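Local coordinates for hypothetical protein PA2201 (Pseudomonas aeruginosa, PDB 2FEF), which is of unknown function but is related to PoNe immunity proteins, and so may protect its bacterium from a nuclease toxin of that type, at residues Asp160-Ile165 / Gly185-Gly190; Phe148-Leu153 / Asp178-Tyr183. One frame throughout, in Å; residues are numbered along the deposited sequence.

Interaction 1: Asp160-Ile165 / Gly185-Gly190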
loop_
_atom_site.group_PDB
_atom_site.type_symbol
_atom_site.label_atom_id
_atom_site.label_comp_id
_atom_site.label_asym_id
_atom_site.label_seq_id
_atom_site.Cartn_x
_atom_site.Cartn_y
_atom_site.Cartn_z
ATOM N N ASP B 160 -4.068 31.464 -0.440
ATOM C CA ASP B 160 -4.861 32.382 0.390
ATOM C C ASP B 160 -5.435 31.660 1.611
ATOM O O ASP B 160 -6.633 31.801 1.965
ATOM C CB ASP B 160 -5.943 33.144 -0.430
ATOM C CG ASP B 160 -6.718 34.188 0.414
ATOM O OD1 ASP B 160 -6.088 34.949 1.193
ATOM O OD2 ASP B 160 -7.962 34.252 0.292
ATOM N N ALA B 161 -4.561 30.893 2.252
ATOM C CA ALA B 161 -4.888 30.141 3.468
ATOM C C ALA B 161 -3.886 30.448 4.591
ATOM O O ALA B 161 -3.592 29.594 5.429
ATOM C CB ALA B 161 -4.926 28.641 3.163
ATOM N N GLN B 162 -3.371 31.679 4.609
ATOM C CA GLN B 162 -2.314 32.066 5.567
ATOM C C GLN B 162 -2.740 31.994 7.026
ATOM O O GLN B 162 -1.896 31.981 7.915
ATOM C CB GLN B 162 -1.850 33.500 5.317
ATOM C CG GLN B 162 -1.128 33.730 3.961
ATOM C CD GLN B 162 -0.463 35.083 3.904
ATOM O OE1 GLN B 162 0.229 35.483 4.852
ATOM N NE2 GLN B 162 -0.656 35.801 2.784
ATOM N N GLU B 163 -4.044 32.024 7.277
ATOM C CA GLU B 163 -4.543 31.900 8.637
ATOM C C GLU B 163 -4.183 30.555 9.304
ATOM O O GLU B 163 -4.285 30.411 10.529
ATOM C CB GLU B 163 -6.063 32.171 8.681
ATOM C CG GLU B 163 -6.957 30.913 8.465
ATOM C CD GLU B 163 -7.217 30.592 6.991
ATOM N N LEU B 164 -3.737 29.575 8.517
ATOM C CA LEU B 164 -3.275 28.320 9.113
ATOM C C LEU B 164 -1.781 28.316 9.484
ATOM O O LEU B 164 -1.318 27.451 10.263
ATOM C CB LEU B 164 -3.568 27.161 8.177
ATOM C CG LEU B 164 -5.012 26.888 7.750
ATOM C CD1 LEU B 164 -4.968 25.760 6.695
ATOM C CD2 LEU B 164 -5.869 26.491 8.966
ATOM N N ILE B 165 -1.049 29.309 8.972
ATOM C CA ILE B 165 0.402 29.354 9.129
ATOM C C ILE B 165 0.828 29.482 10.616
ATOM O O ILE B 165 1.762 28.788 11.044
ATOM C CB ILE B 165 1.034 30.481 8.225
ATOM C CG1 ILE B 165 0.993 30.046 6.740
ATOM C CG2 ILE B 165 2.457 30.823 8.697
ATOM C CD1 ILE B 165 1.350 31.194 5.753
ATOM N N GLY B 185 6.282 33.426 6.427
ATOM C CA GLY B 185 5.256 33.518 7.463
ATOM C C GLY B 185 5.089 34.849 8.156
ATOM O O GLY B 185 4.240 34.976 9.052
ATOM N N ALA B 186 5.878 35.840 7.743
ATOM C CA ALA B 186 5.967 37.126 8.440
ATOM C C ALA B 186 4.616 37.814 8.635
ATOM O O ALA B 186 4.281 38.205 9.755
ATOM C CB ALA B 186 6.948 38.060 7.725
ATOM N N ALA B 187 3.842 37.935 7.553
ATOM C CA ALA B 187 2.534 38.610 7.590
ATOM C C ALA B 187 1.564 37.826 8.435
ATOM O O ALA B 187 0.796 38.408 9.196
ATOM C CB ALA B 187 1.958 38.776 6.184
ATOM N N ALA B 188 1.589 36.500 8.281
ATOM C CA ALA B 188 0.697 35.614 9.017
ATOM C C ALA B 188 0.888 35.685 10.537
ATOM O O ALA B 188 -0.089 35.660 11.293
ATOM C CB ALA B 188 0.869 34.176 8.532
ATOM N N LEU B 189 2.145 35.778 10.957
ATOM C CA LEU B 189 2.530 35.727 12.366
ATOM C C LEU B 189 2.710 37.106 12.988
ATOM O O LEU B 189 2.774 37.228 14.222
ATOM C CB LEU B 189 3.852 34.987 12.481
ATOM C CG LEU B 189 3.835 33.461 12.432
ATOM C CD1 LEU B 189 5.150 32.939 11.841
ATOM C CD2 LEU B 189 3.590 32.890 13.836
ATOM N N GLY B 190 2.812 38.128 12.136
ATOM C CA GLY B 190 3.131 39.496 12.571
ATOM C C GLY B 190 4.581 39.634 13.011
ATOM O O GLY B 190 4.893 40.315 13.996
HETATM O O HOH W 1 2.845 35.297 5.810
#
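Gln162 and Ala188 bring their CA atoms to 5.8 Å where the short turn 160-165 lies against the last turn of helix 179-189. Ala188 points its methyl at the turn, and CB rests 3.6 Å from the carbonyl O of Gln162 and 3.7 Å from CB of Ile165; alanine is small enough for this close backbone approach. Ile165 forks around the spot: with CG1 beside the backbone N (chi1 -73°), CG2 is left anti to that N and runs beside Ala188 CB and on to CA of Gly185, 4.1 Å away, a position where the absence of a side chain keeps the helix surface low. The turn follows a Schellman motif that ends helix 146-158, with Asp160 as its C' residue at positive phi and salt-bridged to Arg291. Helix 179-189 is kinked here: the N atoms of Ala187 and Ala188 have no bond to the preceding turn, and a water supplies the acceptor that Ala188 N lacks, at 3.0 Å. The same water donates to OE1 of Gln162 at 2.8 Å. The glutamine chain, extended beyond CG, carries its amide across to the helix, where OE1 also lies 4.0 Å from CB of Ala187.

Interaction 2: Phe148-Leu153 / Asp178-Tyr183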
loop_
_atom_site.group_PDB
_atom_site.type_symbol
_atom_site.label_atom_id
_atom_site.label_comp_id
_atom_site.label_asym_id
_atom_site.label_seq_id
_atom_site.Cartn_x
_atom_site.Cartn_y
_atom_site.Cartn_z
ATOM N N PHE B 148 8.985 20.088 3.003
ATOM C CA PHE B 148 7.575 20.057 3.469
ATOM C C PHE B 148 7.211 21.325 4.200
ATOM O O PHE B 148 6.042 21.765 4.167
ATOM C CB PHE B 148 7.318 18.854 4.432
ATOM C CG PHE B 148 7.462 17.521 3.765
ATOM C CD1 PHE B 148 6.461 17.032 2.940
ATOM C CD2 PHE B 148 8.599 16.728 4.002
ATOM C CE1 PHE B 148 6.578 15.762 2.316
ATOM C CE2 PHE B 148 8.737 15.427 3.397
ATOM C CZ PHE B 148 7.730 14.964 2.547
ATOM N N ALA B 149 8.182 21.906 4.921
ATOM C CA ALA B 149 7.895 23.164 5.646
ATOM C C ALA B 149 7.762 24.309 4.612
ATOM O O ALA B 149 6.872 25.171 4.720
ATOM C CB ALA B 149 8.986 23.476 6.666
ATOM N N LEU B 150 8.633 24.295 3.609
ATOM C CA LEU B 150 8.554 25.268 2.494
ATOM C C LEU B 150 7.168 25.169 1.850
ATOM O O LEU B 150 6.506 26.189 1.652
ATOM C CB LEU B 150 9.647 24.988 1.429
ATOM C CG LEU B 150 9.523 25.824 0.134
ATOM C CD1 LEU B 150 9.647 27.306 0.490
ATOM C CD2 LEU B 150 10.621 25.367 -0.804
ATOM N N GLN B 151 6.733 23.941 1.521
ATOM C CA GLN B 151 5.417 23.756 0.899
ATOM C C GLN B 151 4.295 24.311 1.806
ATOM O O GLN B 151 3.388 25.002 1.343
ATOM C CB GLN B 151 5.120 22.254 0.640
ATOM C CG GLN B 151 3.812 22.085 -0.187
ATOM C CD GLN B 151 3.249 20.690 -0.128
ATOM O OE1 GLN B 151 2.690 20.280 0.897
ATOM N NE2 GLN B 151 3.363 19.956 -1.238
ATOM N N LEU B 152 4.349 23.984 3.095
ATOM C CA LEU B 152 3.272 24.405 4.005
ATOM C C LEU B 152 3.151 25.929 4.059
ATOM O O LEU B 152 2.028 26.463 4.028
ATOM C CB LEU B 152 3.495 23.836 5.413
ATOM C CG LEU B 152 3.120 22.353 5.494
ATOM C CD1 LEU B 152 3.703 21.826 6.861
ATOM C CD2 LEU B 152 1.620 22.175 5.388
ATOM N N LEU B 153 4.279 26.630 4.144
ATOM C CA LEU B 153 4.215 28.090 4.266
ATOM C C LEU B 153 3.945 28.714 2.909
ATOM O O LEU B 153 3.041 29.532 2.790
ATOM C CB LEU B 153 5.475 28.685 4.930
ATOM C CG LEU B 153 5.454 28.679 6.466
ATOM C CD1 LEU B 153 5.105 27.287 7.054
ATOM C CD2 LEU B 153 6.745 29.181 7.049
ATOM N N ASP B 178 13.992 29.344 9.644
ATOM C CA ASP B 178 15.129 30.132 9.175
ATOM C C ASP B 178 14.681 31.390 8.429
ATOM O O ASP B 178 13.496 31.729 8.457
ATOM C CB ASP B 178 16.091 29.264 8.332
ATOM C CG ASP B 178 15.563 28.944 6.935
ATOM O OD1 ASP B 178 14.333 29.027 6.675
ATOM O OD2 ASP B 178 16.406 28.564 6.082
ATOM N N ARG B 179 15.605 32.084 7.764
ATOM C CA ARG B 179 15.289 33.396 7.203
ATOM C C ARG B 179 14.127 33.327 6.205
ATOM O O ARG B 179 13.152 34.079 6.319
ATOM C CB ARG B 179 16.508 34.026 6.544
ATOM C CG ARG B 179 16.219 35.438 5.947
ATOM C CD ARG B 179 17.493 36.141 5.540
ATOM N NE ARG B 179 18.206 36.695 6.682
ATOM C CZ ARG B 179 19.373 37.335 6.597
ATOM N NH1 ARG B 179 19.963 37.478 5.418
ATOM N NH2 ARG B 179 19.950 37.826 7.695
ATOM N N LEU B 180 14.228 32.408 5.254
ATOM C CA LEU B 180 13.171 32.258 4.240
ATOM C C LEU B 180 11.811 31.910 4.857
ATOM O O LEU B 180 10.803 32.544 4.536
ATOM C CB LEU B 180 13.552 31.234 3.150
ATOM C CG LEU B 180 12.422 30.901 2.157
ATOM C CD1 LEU B 180 11.989 32.117 1.316
ATOM C CD2 LEU B 180 12.794 29.731 1.265
ATOM N N LEU B 181 11.783 30.926 5.747
ATOM C CA LEU B 181 10.507 30.549 6.374
ATOM C C LEU B 181 9.930 31.727 7.169
ATOM O O LEU B 181 8.702 31.937 7.164
ATOM C CB LEU B 181 10.641 29.298 7.275
ATOM C CG LEU B 181 10.993 27.969 6.576
ATOM C CD1 LEU B 181 11.174 26.804 7.604
ATOM C CD2 LEU B 181 10.002 27.623 5.414
ATOM N N ASP B 182 10.797 32.490 7.842
ATOM C CA ASP B 182 10.354 33.712 8.525
ATOM C C ASP B 182 9.760 34.768 7.575
ATOM O O ASP B 182 8.706 35.347 7.888
ATOM C CB ASP B 182 11.468 34.335 9.377
ATOM C CG ASP B 182 11.739 33.553 10.671
ATOM O OD1 ASP B 182 10.974 32.618 10.995
ATOM O OD2 ASP B 182 12.724 33.899 11.369
ATOM N N TYR B 183 10.404 35.015 6.430
ATOM C CA TYR B 183 9.812 35.879 5.392
ATOM C C TYR B 183 8.468 35.372 4.885
ATOM O O TYR B 183 7.536 36.159 4.736
ATOM C CB TYR B 183 10.774 36.098 4.221
ATOM C CG TYR B 183 11.703 37.266 4.465
ATOM C CD1 TYR B 183 12.761 37.159 5.354
ATOM C CD2 TYR B 183 11.528 38.473 3.783
ATOM C CE1 TYR B 183 13.625 38.231 5.587
ATOM C CE2 TYR B 183 12.390 39.554 4.004
ATOM C CZ TYR B 183 13.435 39.415 4.916
ATOM O OH TYR B 183 14.289 40.463 5.164
#
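Leu181 reaches into a group of three residues, Ala149 and Leu150 on one turn of helix 146-158 and Leu153 on the next. Its CB starts the contact 3.9 Å from CD2 of Leu153. With CG anti to the carbonyl carbon (chi1 -65°), the branch is thrown toward the other helix and its two methyls part: CD1 comes to 4.1 Å from CB of Ala149, whose small side chain admits it, while CD2 lies over the backbone, 4.0 Å from CA of Leu150, and also touches Leu153 CD2. That Leu153 methyl in turn presses on the carbonyl O of Leu181 at 3.4 Å, the two leucine side chains meeting at about a right angle. Segments 148-153 and 179-183 run nearly parallel, 17° apart, their axes 10.2 Å from each other at closest approach, and helix 165-172 comes between them in the chain of this all-helical protein. Asp178 is the N-cap of helix 179-189: its OD1 takes a straight but weak bond from Leu181 N, while also bonding Tyr146 OH, and OD2 accepts from Phe199 N. One residue before Leu181, CD2 of Leu180 meets CD1 of Leu150 at 4.0 Å, and Glu259 of helix 258-267 packs against both leucines.

Overall arrangement
Both contacts use helix 179-189, interaction 2 at its N-terminal end and interaction 1 at its C-terminal end, and their centres are about 11 Å apart. Each also draws on helix 146-158 or the turn that follows it, so the two continue along one interface; Ile165 CD1 packs on Leu153 O where they join. Interaction 2 is wholly buried and made of leucine and alanine, with the polar work left to the capping residue off the interface. Interaction 1 lies farther from the chain centre and is only partly buried: there the apolar patch shrinks to one isoleucine packed on an alanine and a glycine, and a water and a glutamine amide serve the kinked helix end.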